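Local coordinates for toxin protein (Yersinia entomophaga, PDB 6AQK) that probably acts as an ADP-ribosyltransferase toxin, the C-terminal effector domain of an RHS protein, transferring ADP-ribose to a target in the attacked cell, at residues R205-M208 with Q213-T216; E119-S124 with H218-K223. All blocks are in the same frame, centred on the assembly; numbering follows the deposited sequence.

Interaction 1: residues R205-M208 with Q213-T216. With PT (platinum (II) ion), chain G.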
loop_
_atom_site.group_PDB
_atom_site.type_symbol
_atom_site.label_atom_id
_atom_site.label_comp_id
_atom_site.label_asym_id
_atom_site.label_seq_id
_atom_site.Cartn_x
_atom_site.Cartn_y
_atom_site.Cartn_z
ATOM N N ARG A 205 11.861 21.228 5.089
ATOM C CA ARG A 205 11.616 20.662 6.422
ATOM C C ARG A 205 11.635 19.131 6.324
ATOM O O ARG A 205 11.327 18.588 5.246
ATOM C CB ARG A 205 10.273 21.116 6.963
ATOM C CG ARG A 205 10.149 22.631 7.150
ATOM C CD ARG A 205 11.170 23.202 8.145
ATOM N NE ARG A 205 11.061 22.592 9.455
ATOM C CZ ARG A 205 10.172 22.883 10.391
ATOM N NH1 ARG A 205 9.268 23.832 10.209
ATOM N NH2 ARG A 205 10.199 22.202 11.546
ATOM N N SER A 206 12.014 18.473 7.420
ATOM C CA SER A 206 12.155 16.997 7.465
ATOM C C SER A 206 11.336 16.420 8.600
ATOM O O SER A 206 11.214 17.018 9.683
ATOM C CB SER A 206 13.604 16.589 7.685
ATOM O OG SER A 206 14.474 17.167 6.734
ATOM N N TYR A 207 10.839 15.204 8.383
ATOM C CA TYR A 207 10.147 14.488 9.441
ATOM C C TYR A 207 11.049 14.412 10.699
ATOM O O TYR A 207 12.237 14.114 10.593
ATOM C CB TYR A 207 9.855 13.061 8.948
ATOM C CG TYR A 207 9.054 12.221 9.913
ATOM C CD1 TYR A 207 7.984 12.737 10.604
ATOM C CD2 TYR A 207 9.368 10.882 10.093
ATOM C CE1 TYR A 207 7.196 11.944 11.431
ATOM C CE2 TYR A 207 8.606 10.089 10.964
ATOM C CZ TYR A 207 7.539 10.624 11.619
ATOM O OH TYR A 207 6.809 9.828 12.443
ATOM N N MET A 208 10.466 14.738 11.855
ATOM C CA MET A 208 11.165 14.743 13.120
ATOM C C MET A 208 12.410 15.661 13.066
ATOM O O MET A 208 13.359 15.443 13.804
ATOM C CB MET A 208 11.622 13.330 13.498
ATOM C CG MET A 208 10.505 12.303 13.594
ATOM S SD MET A 208 10.578 11.396 15.155
ATOM C CE MET A 208 9.979 12.684 16.324
ATOM N N GLN A 213 18.171 10.969 8.231
ATOM C CA GLN A 213 17.304 9.755 8.192
ATOM C C GLN A 213 16.111 9.808 7.209
ATOM O O GLN A 213 15.771 8.803 6.583
ATOM C CB GLN A 213 16.757 9.505 9.623
ATOM C CG GLN A 213 16.057 8.164 9.880
ATOM C CD GLN A 213 16.889 6.903 9.592
ATOM O OE1 GLN A 213 18.057 6.967 9.204
ATOM N NE2 GLN A 213 16.273 5.730 9.809
ATOM N N TYR A 214 15.473 10.965 7.118
ATOM C CA TYR A 214 14.180 11.116 6.418
ATOM C C TYR A 214 14.206 12.018 5.173
ATOM O O TYR A 214 13.219 12.141 4.472
ATOM C CB TYR A 214 13.164 11.593 7.414
ATOM C CG TYR A 214 12.820 10.523 8.461
ATOM C CD1 TYR A 214 12.207 9.312 8.098
ATOM C CD2 TYR A 214 13.117 10.721 9.828
ATOM C CE1 TYR A 214 11.928 8.334 9.064
ATOM C CE2 TYR A 214 12.805 9.769 10.792
ATOM C CZ TYR A 214 12.212 8.566 10.398
ATOM O OH TYR A 214 11.915 7.613 11.350
ATOM N N GLY A 215 15.355 12.640 4.887
ATOM C CA GLY A 215 15.461 13.539 3.792
ATOM C C GLY A 215 14.612 14.784 3.926
ATOM O O GLY A 215 14.143 15.169 5.006
ATOM N N THR A 216 14.453 15.403 2.779
ATOM C CA THR A 216 13.709 16.612 2.615
ATOM C C THR A 216 12.704 16.532 1.468
ATOM O O THR A 216 12.136 17.554 1.086
ATOM C CB THR A 216 14.682 17.782 2.342
ATOM O OG1 THR A 216 15.414 17.522 1.123
ATOM C CG2 THR A 216 15.609 17.927 3.523
HETATM PT PT PT G . 12.338 10.253 15.228
HETATM O O HOH W 1 11.216 14.128 5.637
#

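Interaction 2: residues E119-S124 with H218-K223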
loop_
_atom_site.group_PDB
_atom_site.type_symbol
_atom_site.label_atom_id
_atom_site.label_comp_id
_atom_site.label_asym_id
_atom_site.label_seq_id
_atom_site.Cartn_x
_atom_site.Cartn_y
_atom_site.Cartn_z
ATOM N N GLU A 119 -8.096 15.868 1.498
ATOM C CA GLU A 119 -8.547 17.023 2.300
ATOM C C GLU A 119 -7.414 17.708 3.004
ATOM O O GLU A 119 -7.259 18.961 2.921
ATOM C CB GLU A 119 -9.589 16.555 3.315
ATOM C CG GLU A 119 -10.105 17.606 4.309
ATOM C CD GLU A 119 -11.190 18.485 3.727
ATOM O OE1 GLU A 119 -12.347 18.417 4.211
ATOM O OE2 GLU A 119 -10.902 19.220 2.760
ATOM N N PHE A 120 -6.594 16.887 3.667
ATOM C CA PHE A 120 -5.501 17.403 4.461
ATOM C C PHE A 120 -4.522 18.060 3.535
ATOM O O PHE A 120 -4.045 19.151 3.836
ATOM C CB PHE A 120 -4.863 16.303 5.315
ATOM C CG PHE A 120 -3.702 16.794 6.135
ATOM C CD1 PHE A 120 -3.954 17.475 7.341
ATOM C CD2 PHE A 120 -2.371 16.580 5.734
ATOM C CE1 PHE A 120 -2.886 17.974 8.119
ATOM C CE2 PHE A 120 -1.291 17.053 6.540
ATOM C CZ PHE A 120 -1.578 17.754 7.732
ATOM N N ILE A 121 -4.211 17.417 2.400
ATOM C CA ILE A 121 -3.304 18.006 1.401
ATOM C C ILE A 121 -3.842 19.336 0.887
ATOM O O ILE A 121 -3.103 20.348 0.860
ATOM C CB ILE A 121 -3.080 17.056 0.185
ATOM C CG1 ILE A 121 -2.237 15.853 0.663
ATOM C CG2 ILE A 121 -2.414 17.772 -0.976
ATOM C CD1 ILE A 121 -2.028 14.728 -0.359
ATOM N N ASN A 122 -5.092 19.324 0.455
ATOM C CA ASN A 122 -5.766 20.574 0.036
ATOM C C ASN A 122 -5.687 21.685 1.071
ATOM O O ASN A 122 -5.407 22.797 0.690
ATOM C CB ASN A 122 -7.223 20.349 -0.394
ATOM C CG ASN A 122 -7.317 19.609 -1.753
ATOM O OD1 ASN A 122 -6.408 19.676 -2.600
ATOM N ND2 ASN A 122 -8.396 18.871 -1.937
ATOM N N GLU A 123 -5.912 21.395 2.346
ATOM C CA GLU A 123 -5.844 22.446 3.369
ATOM C C GLU A 123 -4.413 22.910 3.682
ATOM O O GLU A 123 -4.228 24.029 4.176
ATOM C CB GLU A 123 -6.476 21.991 4.668
ATOM C CG GLU A 123 -7.950 21.578 4.578
ATOM C CD GLU A 123 -8.425 20.788 5.800
ATOM O OE1 GLU A 123 -7.639 20.667 6.770
ATOM O OE2 GLU A 123 -9.591 20.289 5.800
ATOM N N SER A 124 -3.414 22.056 3.433
ATOM C CA SER A 124 -2.056 22.245 3.935
ATOM C C SER A 124 -1.081 22.804 2.937
ATOM O O SER A 124 -0.095 23.516 3.291
ATOM C CB SER A 124 -1.479 20.856 4.375
ATOM O OG SER A 124 -2.096 20.379 5.567
ATOM N N HIS A 218 9.732 14.486 1.514
ATOM C CA HIS A 218 8.344 14.224 1.904
ATOM C C HIS A 218 7.647 15.557 2.264
ATOM O O HIS A 218 8.079 16.288 3.132
ATOM C CB HIS A 218 8.295 13.281 3.136
ATOM C CG HIS A 218 9.191 12.094 3.026
ATOM N ND1 HIS A 218 9.248 11.322 1.885
ATOM C CD2 HIS A 218 10.075 11.542 3.899
ATOM C CE1 HIS A 218 10.131 10.357 2.053
ATOM N NE2 HIS A 218 10.662 10.475 3.263
ATOM N N ARG A 219 6.526 15.835 1.653
ATOM C CA ARG A 219 5.647 16.922 2.105
ATOM C C ARG A 219 4.607 16.450 3.112
ATOM O O ARG A 219 4.036 17.267 3.833
ATOM C CB ARG A 219 4.986 17.647 0.881
ATOM C CG ARG A 219 5.993 18.086 -0.205
ATOM C CD ARG A 219 6.710 19.402 0.164
ATOM N NE ARG A 219 7.603 19.398 1.327
ATOM C CZ ARG A 219 8.879 18.969 1.323
ATOM N NH1 ARG A 219 9.580 18.986 2.442
ATOM N NH2 ARG A 219 9.465 18.468 0.229
ATOM N N TYR A 220 4.280 15.158 3.126
ATOM C CA TYR A 220 3.231 14.622 3.988
ATOM C C TYR A 220 3.695 13.309 4.649
ATOM O O TYR A 220 4.299 12.457 3.997
ATOM C CB TYR A 220 1.934 14.313 3.214
ATOM C CG TYR A 220 1.410 15.569 2.643
ATOM C CD1 TYR A 220 0.710 16.441 3.448
ATOM C CD2 TYR A 220 1.740 15.961 1.355
ATOM C CE1 TYR A 220 0.284 17.664 2.973
ATOM C CE2 TYR A 220 1.341 17.210 0.842
ATOM C CZ TYR A 220 0.612 18.055 1.688
ATOM O OH TYR A 220 0.168 19.312 1.295
ATOM N N ILE A 221 3.437 13.219 5.947
ATOM C CA ILE A 221 3.660 12.030 6.742
ATOM C C ILE A 221 2.352 11.491 7.277
ATOM O O ILE A 221 1.553 12.212 7.912
ATOM C CB ILE A 221 4.613 12.274 7.930
ATOM C CG1 ILE A 221 5.896 13.032 7.468
ATOM C CG2 ILE A 221 4.931 10.930 8.619
ATOM C CD1 ILE A 221 6.833 12.300 6.484
ATOM N N ILE A 222 2.116 10.231 6.993
ATOM C CA ILE A 222 0.983 9.522 7.587
ATOM C C ILE A 222 1.538 8.604 8.663
ATOM O O ILE A 222 2.241 7.696 8.377
ATOM C CB ILE A 222 0.189 8.724 6.561
ATOM C CG1 ILE A 222 -0.206 9.605 5.361
ATOM C CG2 ILE A 222 -0.991 8.099 7.252
ATOM C CD1 ILE A 222 -0.770 8.775 4.216
ATOM N N LYS A 223 1.170 8.830 9.926
ATOM C CA LYS A 223 1.459 7.914 11.010
ATOM C C LYS A 223 0.250 7.000 11.227
ATOM O O LYS A 223 -0.871 7.463 11.368
ATOM C CB LYS A 223 1.706 8.685 12.311
ATOM C CG LYS A 223 2.911 9.605 12.166
ATOM C CD LYS A 223 3.433 10.175 13.479
ATOM C CE LYS A 223 4.113 9.137 14.361
ATOM N NZ LYS A 223 4.329 9.783 15.706
#

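Interaction 1: residues R205-M208 with Q213-T216
Y214 and Y207 bury more surface than any other residues of this contact, and they do so as an edge-to-face aromatic pair. The ring centroids lie 4.8 Å apart with the planes at 70°, and the edge of Y207 is directed at the face of Y214. Y207 CD2 makes the ring contact: it stands over the centre of the Y214 ring, 3.7 Å from Y214 CE2, at nearly equal distances from all six ring carbons. The backbone joins in, with Y207 O lying 3.6 Å from Y214 CD2. Because CG of Y207 lies anti to its backbone N (chi1 -176°), the ring is carried across Y214, and its hydroxyl goes on to a hydrogen bond with H164 of strand 161-167. On the opposite face of Y214, Q213 CG lies toward the rim.

S206 supplies the polar part. Its OG donates to G215 O at 2.7 Å, approaching from above the carbonyl plane, 38° out of it. The same OG lies 3.5 Å from T216 CG2, which leaves a methyl beside the bond. A water adds a second polar link, accepting from Y207 N at 3.0 Å and lying in donating geometry to Y214 O.

M208 folds back over its neighbour Y207, with CG above the centre of that ring, and its SD binds a platinum(II) ion at 2.1 Å. The ion is probably a heavy atom introduced for the crystal work, for which a thioether is a natural soft ligand.

G215 is the first residue past helix 211-214 to leave helical angles, with positive phi, and its carbonyl oxygen is the one that S206 OG bonds. The whole is a compact helix-containing connection between strands 192-200 and 220-226, closed on itself by an aromatic T-shaped pair and a serine-to-carbonyl bond.

Interaction 2: residues E119-S124 with H218-K223
Y220 reaches from its strand to the last turns of helix 115-124, and every contact between the two segments runs through it. A CH-pi interaction covers one face of the Y220 ring: I121 CG1 sits 3.7 Å from the ring centroid and just 9° off the ring normal, so the methylene rests squarely over that face.

Apolar contacts at the rim complete the fit. F120 CE2 meets Y220 CD1 at 3.7 Å, near the planes of both rings, so the two aromatics touch edge to edge without stacking. F120 gets there because its CG is anti to the backbone N (chi1 179°). S124 CB, also at the tyrosine's edge, comes within 3.8 Å of Y220 OH.

Polar bonding stays within the helix. S124 OG donates to F120 O at 2.9 Å, from above the carbonyl plane, and this hydroxyl also lies over the centre of the F120 ring. Beyond the pair, F120 continues onto L198 and Y200 of strand 192-200.

The segment axes pass 10.7 Å apart at 144°, a separation bridged by the tyrosine ring. The chemistry therefore implies helix-on-sheet packing held by shape and dispersion, with no clear hydrogen bond joining the two segments.

Interactions 1 and 2 lie on the same side of the chain's centre, with their own centres about 14 Å apart. In sequence, helix 115-124 comes first; strand 192-200, segments 205-208 and 213-216, and strand 220-226 follow, so both halves of interaction 1 fall between the two halves of interaction 2. They share strand 220-226, the middle strand of the five-stranded mixed sheet: Y220 carries the contact with helix 115-124, while I221 CG2 packs at 3.8 Å against Y207 CE1 of interaction 1. Alternating strand side chains thus give the helix one face of the sheet and the connection from 192-200 the other, tying both to one strand of the probable ADP-ribosyltransferase domain.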